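Side-chain contacts in exopolysaccharide biosynthesis protein (Pantoea stewartii subsp. stewartii DC283, PDB 6TGF), which modifies the glycans of the bacterial biofilm, probably as a hydrolase, and is built as a trimer with a tailspike-like parallel beta-helix: residues I414-F419 against G457-D462; S478-R483 against S491-S496. All coordinates share one frame; numbering follows the deposited sequence.

Contact 1 (I414-F419 against G457-D462); sequences IELSNF and GQWIID
Ile414 and Trp459 face each other with their CA atoms 8.9 Å apart, and Leu416 and Ile461 follow with CA atoms at 9.6 Å. That is about twice the spacing of hydrogen-bonded strands, because 414-417 and 458-462 sit on coils of the parallel beta-helix separated by strand 438-441, which pairs in parallel with both. Contact between them therefore depends on a side chain long enough to pass the intervening coil, and Trp459 supplies it. Its CG stands anti to the carbonyl carbon (chi1 -67°), and from there the indole runs along the interior, packing against Ser438 and Ile440 on its way, until the six-membered ring meets the earlier strand. The large, flat indole, buried, thus touches three successive coils. Ile414 brings its CG2 branch to Trp459 CH2 at 4.0 Å, while its CG1 branch leads away from the ring. Leu416, two residues on and so on the same side of its strand, adds a looser apolar touch, its CD1 4.4 Å from Trp459 CH2. Glu415, between them, points the other way and bonds with His441 and Asn442 of the second subunit, as suits a charged residue at the trimer interface. Beside the methyl contacts, the ring also borders main chain: CZ3 of Trp459 lies 4.0 Å from the carbonyl oxygen of Ile414.

Contact 2 (S478-R483 against S491-S496); sequences SRLNTR and SWIDNS
Ile493 meets Leu480 methyl to methyl, its CG2 lying 4.2 Å from Leu480 CD1. Both side chains point inward from different faces of the parallel beta-helix: 479-483 runs beside strand 458-467, whereas the short strand 493-494 pairs in parallel with 473-474. Ile493 is branched and apolar, as suits a methyl contact. Asp494 turns the opposite way, as alternation along a strand demands, and its carboxylate shapes the chain that follows. OD1 accepts from the backbone N of Ser496 at 3.2 Å, an Asx turn, and from Ser496 OG at 2.7 Å, both donors reaching it from the same face of the carboxylate.

Asn495 faces inward again and makes the polar part of the contact. With CG anti to the backbone N (chi1 -165°), its amide extends to Ser478, just before strand 479-483, where ND2 donates to Ser478 O at 3.0 Å. The bond is nearly straight, 165° at the hydrogen, and arrives in the carbonyl plane on a lone pair; the acceptor also lies close to the plane of the amide. ND2 has another acceptor in Ala475 O, while OD1 is paired with Ser510 OG, which also bonds to Leu480 N. Leu480 comes from the opposite direction, its CD1 3.7 Å from Asn495 CG. Ser478 offers its backbone oxygen to the bond and its CB to the packing, while its hydroxyl is bonded to Ile454 O.

Asparagine suits this place because one planar group both donates and accepts. Two carbonyls and one hydroxyl probably fix the rotation of the amide, and an apolar leucine can pack against it because the polar atoms it meets are already bonded.

How the contacts relate
Along the chain the two contacts come in series, both segments of contact 1 preceding those of contact 2 in the sequence, and their centres lie 12 Å apart. They share the stacked coils of the parallel beta-helix: strands 458-467 and 479-488 are hydrogen-bonded neighbours, so the later strand of contact 1 lies directly beside the first of contact 2. Gly457 O and Trp459 O probably accept from Arg479 N and Asn481 N, and inside the coil Trp459 packs on Leu480. Contact 1 thus spans coils along the helix axis, whereas contact 2 joins different faces. Asp462 of contact 1 and Arg483 of contact 2 form salt bridges within the chain and between subunits, tying these same strands into the trimer.

Contact 1 (I414-F419 against G457-D462)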
loop_
_atom_site.group_PDB
_atom_site.type_symbol
_atom_site.label_atom_id
_atom_site.label_comp_id
_atom_site.label_asym_id
_atom_site.label_seq_id
_atom_site.Cartn_x
_atom_site.Cartn_y
_atom_site.Cartn_z
ATOM N N ILE B 414 -2.084 13.607 4.854
ATOM C CA ILE B 414 -3.406 12.921 4.756
ATOM C C ILE B 414 -3.283 11.854 3.662
ATOM O O ILE B 414 -2.960 12.226 2.519
ATOM C CB ILE B 414 -4.549 13.915 4.448
ATOM C CG1 ILE B 414 -4.521 15.154 5.352
ATOM C CG2 ILE B 414 -5.898 13.206 4.486
ATOM C CD1 ILE B 414 -5.250 15.005 6.665
ATOM N N GLU B 415 -3.512 10.582 4.000
ATOM C CA GLU B 415 -3.460 9.450 3.035
ATOM C C GLU B 415 -4.788 8.684 3.086
ATOM O O GLU B 415 -4.964 7.864 4.008
ATOM C CB GLU B 415 -2.263 8.546 3.335
ATOM C CG GLU B 415 -2.100 7.414 2.337
ATOM C CD GLU B 415 -0.787 6.657 2.439
ATOM O OE1 GLU B 415 -0.427 5.979 1.462
ATOM O OE2 GLU B 415 -0.132 6.741 3.498
ATOM N N LEU B 416 -5.682 8.960 2.132
ATOM C CA LEU B 416 -6.976 8.249 1.949
ATOM C C LEU B 416 -6.792 7.192 0.858
ATOM O O LEU B 416 -6.368 7.568 -0.250
ATOM C CB LEU B 416 -8.064 9.251 1.553
ATOM C CG LEU B 416 -8.136 10.530 2.386
ATOM C CD1 LEU B 416 -9.122 11.508 1.768
ATOM C CD2 LEU B 416 -8.513 10.229 3.828
ATOM N N SER B 417 -7.094 5.925 1.155
ATOM C CA SER B 417 -6.867 4.782 0.231
ATOM C C SER B 417 -8.012 3.763 0.314
ATOM O O SER B 417 -8.572 3.583 1.414
ATOM C CB SER B 417 -5.535 4.136 0.507
ATOM O OG SER B 417 -5.458 3.683 1.850
ATOM N N ASN B 418 -8.334 3.133 -0.822
ATOM C CA ASN B 418 -9.265 1.977 -0.934
ATOM C C ASN B 418 -10.609 2.341 -0.296
ATOM O O ASN B 418 -11.039 1.621 0.623
ATOM C CB ASN B 418 -8.659 0.716 -0.310
ATOM C CG ASN B 418 -7.326 0.341 -0.920
ATOM O OD1 ASN B 418 -7.195 0.271 -2.141
ATOM N ND2 ASN B 418 -6.333 0.094 -0.083
ATOM N N PHE B 419 -11.247 3.416 -0.767
ATOM C CA PHE B 419 -12.529 3.932 -0.222
ATOM C C PHE B 419 -13.599 3.967 -1.318
ATOM O O PHE B 419 -13.258 3.946 -2.515
ATOM C CB PHE B 419 -12.336 5.304 0.433
ATOM C CG PHE B 419 -11.847 6.408 -0.472
ATOM C CD1 PHE B 419 -10.493 6.662 -0.614
ATOM C CD2 PHE B 419 -12.740 7.219 -1.155
ATOM C CE1 PHE B 419 -10.043 7.684 -1.435
ATOM C CE2 PHE B 419 -12.288 8.243 -1.975
ATOM C CZ PHE B 419 -10.940 8.475 -2.113
ATOM N N GLY B 457 -4.349 22.606 -1.738
ATOM C CA GLY B 457 -3.720 21.370 -1.237
ATOM C C GLY B 457 -2.490 20.982 -2.038
ATOM O O GLY B 457 -2.083 21.758 -2.929
ATOM N N GLN B 458 -1.915 19.824 -1.706
ATOM C CA GLN B 458 -0.808 19.157 -2.444
ATOM C C GLN B 458 -1.061 17.647 -2.393
ATOM O O GLN B 458 -0.804 17.040 -1.331
ATOM C CB GLN B 458 0.544 19.527 -1.836
ATOM C CG GLN B 458 1.737 18.946 -2.583
ATOM C CD GLN B 458 3.038 19.169 -1.849
ATOM O OE1 GLN B 458 3.150 18.916 -0.651
ATOM N NE2 GLN B 458 4.038 19.645 -2.571
ATOM N N TRP B 459 -1.561 17.076 -3.494
ATOM C CA TRP B 459 -2.109 15.695 -3.548
ATOM C C TRP B 459 -1.443 14.893 -4.670
ATOM O O TRP B 459 -1.361 15.412 -5.800
ATOM C CB TRP B 459 -3.629 15.732 -3.745
ATOM C CG TRP B 459 -4.395 16.295 -2.588
ATOM C CD1 TRP B 459 -4.726 17.601 -2.377
ATOM C CD2 TRP B 459 -4.953 15.557 -1.486
ATOM N NE1 TRP B 459 -5.445 17.729 -1.219
ATOM C CE2 TRP B 459 -5.601 16.492 -0.649
ATOM C CE3 TRP B 459 -4.968 14.205 -1.123
ATOM C CZ2 TRP B 459 -6.254 16.113 0.522
ATOM C CZ3 TRP B 459 -5.612 13.832 0.037
ATOM C CH2 TRP B 459 -6.245 14.775 0.848
ATOM N N ILE B 460 -0.983 13.679 -4.351
ATOM C CA ILE B 460 -0.853 12.552 -5.321
ATOM C C ILE B 460 -2.221 11.861 -5.367
ATOM O O ILE B 460 -2.726 11.494 -4.290
ATOM C CB ILE B 460 0.276 11.573 -4.937
ATOM C CG1 ILE B 460 1.657 12.225 -5.051
ATOM C CG2 ILE B 460 0.189 10.300 -5.771
ATOM C CD1 ILE B 460 2.792 11.383 -4.500
ATOM N N ILE B 461 -2.803 11.717 -6.559
ATOM C CA ILE B 461 -4.140 11.081 -6.764
ATOM C C ILE B 461 -4.009 9.996 -7.840
ATOM O O ILE B 461 -4.009 10.343 -9.034
ATOM C CB ILE B 461 -5.209 12.137 -7.115
ATOM C CG1 ILE B 461 -5.207 13.291 -6.105
ATOM C CG2 ILE B 461 -6.580 11.484 -7.238
ATOM C CD1 ILE B 461 -6.250 14.359 -6.359
ATOM N N ASP B 462 -3.887 8.734 -7.415
ATOM C CA ASP B 462 -3.893 7.535 -8.297
ATOM C C ASP B 462 -5.258 6.848 -8.201
ATOM O O ASP B 462 -5.705 6.584 -7.066
ATOM C CB ASP B 462 -2.797 6.539 -7.914
ATOM C CG ASP B 462 -1.386 7.021 -8.192
ATOM O OD1 ASP B 462 -1.206 7.836 -9.124
ATOM O OD2 ASP B 462 -0.472 6.572 -7.474
#

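Contact 2 (S478-R483 against S491-S496)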
loop_
_atom_site.group_PDB
_atom_site.type_symbol
_atom_site.label_atom_id
_atom_site.label_comp_id
_atom_site.label_asym_id
_atom_site.label_seq_id
_atom_site.Cartn_x
_atom_site.Cartn_y
_atom_site.Cartn_z
ATOM N N SER B 478 -5.038 24.019 -6.038
ATOM C CA SER B 478 -4.550 22.739 -5.462
ATOM C C SER B 478 -3.454 22.154 -6.360
ATOM O O SER B 478 -3.674 22.064 -7.582
ATOM C CB SER B 478 -5.678 21.763 -5.254
ATOM O OG SER B 478 -5.315 20.778 -4.298
ATOM N N ARG B 479 -2.322 21.774 -5.764
ATOM C CA ARG B 479 -1.128 21.238 -6.473
ATOM C C ARG B 479 -1.307 19.727 -6.664
ATOM O O ARG B 479 -0.885 18.961 -5.772
ATOM C CB ARG B 479 0.142 21.574 -5.685
ATOM C CG ARG B 479 0.339 23.060 -5.415
ATOM C CD ARG B 479 1.494 23.320 -4.466
ATOM N NE ARG B 479 1.176 23.008 -3.079
ATOM C CZ ARG B 479 2.067 22.925 -2.093
ATOM N NH1 ARG B 479 3.354 23.120 -2.329
ATOM N NH2 ARG B 479 1.665 22.640 -0.867
ATOM N N LEU B 480 -1.916 19.319 -7.782
ATOM C CA LEU B 480 -2.304 17.908 -8.054
ATOM C C LEU B 480 -1.204 17.207 -8.860
ATOM O O LEU B 480 -0.569 17.867 -9.702
ATOM C CB LEU B 480 -3.640 17.883 -8.804
ATOM C CG LEU B 480 -4.780 18.669 -8.159
ATOM C CD1 LEU B 480 -6.094 18.389 -8.874
ATOM C CD2 LEU B 480 -4.908 18.350 -6.675
ATOM N N ASN B 481 -1.003 15.914 -8.588
ATOM C CA ASN B 481 -0.048 15.014 -9.289
ATOM C C ASN B 481 -0.761 13.670 -9.502
ATOM O O ASN B 481 -0.699 12.816 -8.594
ATOM C CB ASN B 481 1.260 14.898 -8.500
ATOM C CG ASN B 481 2.417 14.360 -9.315
ATOM O OD1 ASN B 481 2.217 13.693 -10.329
ATOM N ND2 ASN B 481 3.633 14.643 -8.876
ATOM N N THR B 482 -1.440 13.501 -10.642
ATOM C CA THR B 482 -2.536 12.506 -10.812
ATOM C C THR B 482 -2.193 11.471 -11.889
ATOM O O THR B 482 -1.455 11.811 -12.835
ATOM C CB THR B 482 -3.867 13.204 -11.127
ATOM O OG1 THR B 482 -3.892 13.554 -12.511
ATOM C CG2 THR B 482 -4.097 14.443 -10.290
ATOM N N ARG B 483 -2.731 10.256 -11.736
ATOM C CA ARG B 483 -2.717 9.177 -12.761
ATOM C C ARG B 483 -4.072 8.462 -12.776
ATOM O O ARG B 483 -4.619 8.207 -11.685
ATOM C CB ARG B 483 -1.611 8.155 -12.485
ATOM C CG ARG B 483 -0.198 8.701 -12.629
ATOM C CD ARG B 483 0.834 7.592 -12.551
ATOM N NE ARG B 483 0.769 6.886 -11.279
ATOM C CZ ARG B 483 1.395 5.746 -11.006
ATOM N NH1 ARG B 483 2.149 5.155 -11.920
ATOM N NH2 ARG B 483 1.259 5.195 -9.813
ATOM N N SER B 491 -19.288 14.076 -14.066
ATOM C CA SER B 491 -18.399 14.306 -12.897
ATOM C C SER B 491 -17.100 14.948 -13.395
ATOM O O SER B 491 -16.673 14.602 -14.512
ATOM C CB SER B 491 -18.120 13.024 -12.162
ATOM O OG SER B 491 -19.326 12.350 -11.836
ATOM N N TRP B 492 -16.500 15.851 -12.614
ATOM C CA TRP B 492 -15.191 16.471 -12.957
ATOM C C TRP B 492 -14.501 17.042 -11.713
ATOM O O TRP B 492 -15.131 17.093 -10.640
ATOM C CB TRP B 492 -15.352 17.525 -14.064
ATOM C CG TRP B 492 -16.248 18.681 -13.734
ATOM C CD1 TRP B 492 -17.595 18.649 -13.513
ATOM C CD2 TRP B 492 -15.862 20.065 -13.642
ATOM N NE1 TRP B 492 -18.069 19.910 -13.265
ATOM C CE2 TRP B 492 -17.030 20.799 -13.340
ATOM C CE3 TRP B 492 -14.647 20.750 -13.768
ATOM C CZ2 TRP B 492 -17.012 22.184 -13.164
ATOM C CZ3 TRP B 492 -14.631 22.117 -13.595
ATOM C CH2 TRP B 492 -15.798 22.821 -13.297
ATOM N N ILE B 493 -13.228 17.417 -11.872
ATOM C CA ILE B 493 -12.381 18.068 -10.831
ATOM C C ILE B 493 -12.113 19.506 -11.281
ATOM O O ILE B 493 -11.482 19.683 -12.341
ATOM C CB ILE B 493 -11.074 17.280 -10.609
ATOM C CG1 ILE B 493 -11.345 15.819 -10.233
ATOM C CG2 ILE B 493 -10.197 17.972 -9.575
ATOM C CD1 ILE B 493 -10.137 14.916 -10.348
ATOM N N ASP B 494 -12.595 20.486 -10.511
ATOM C CA ASP B 494 -12.359 21.934 -10.750
ATOM C C ASP B 494 -11.010 22.306 -10.124
ATOM O O ASP B 494 -10.969 22.524 -8.899
ATOM C CB ASP B 494 -13.515 22.776 -10.204
ATOM C CG ASP B 494 -13.463 24.240 -10.605
ATOM O OD1 ASP B 494 -12.408 24.682 -11.092
ATOM O OD2 ASP B 494 -14.484 24.927 -10.426
ATOM N N ASN B 495 -9.952 22.362 -10.941
ATOM C CA ASN B 495 -8.567 22.702 -10.514
ATOM C C ASN B 495 -8.234 24.125 -10.981
ATOM O O ASN B 495 -7.062 24.380 -11.318
ATOM C CB ASN B 495 -7.562 21.668 -11.033
ATOM C CG ASN B 495 -6.208 21.735 -10.357
ATOM O OD1 ASN B 495 -5.222 21.242 -10.898
ATOM N ND2 ASN B 495 -6.141 22.335 -9.178
ATOM N N SER B 496 -9.229 25.020 -10.979
ATOM C CA SER B 496 -9.120 26.430 -11.444
ATOM C C SER B 496 -8.512 27.295 -10.334
ATOM O O SER B 496 -8.093 26.727 -9.307
ATOM C CB SER B 496 -10.464 26.956 -11.889
ATOM O OG SER B 496 -11.339 27.121 -10.782
#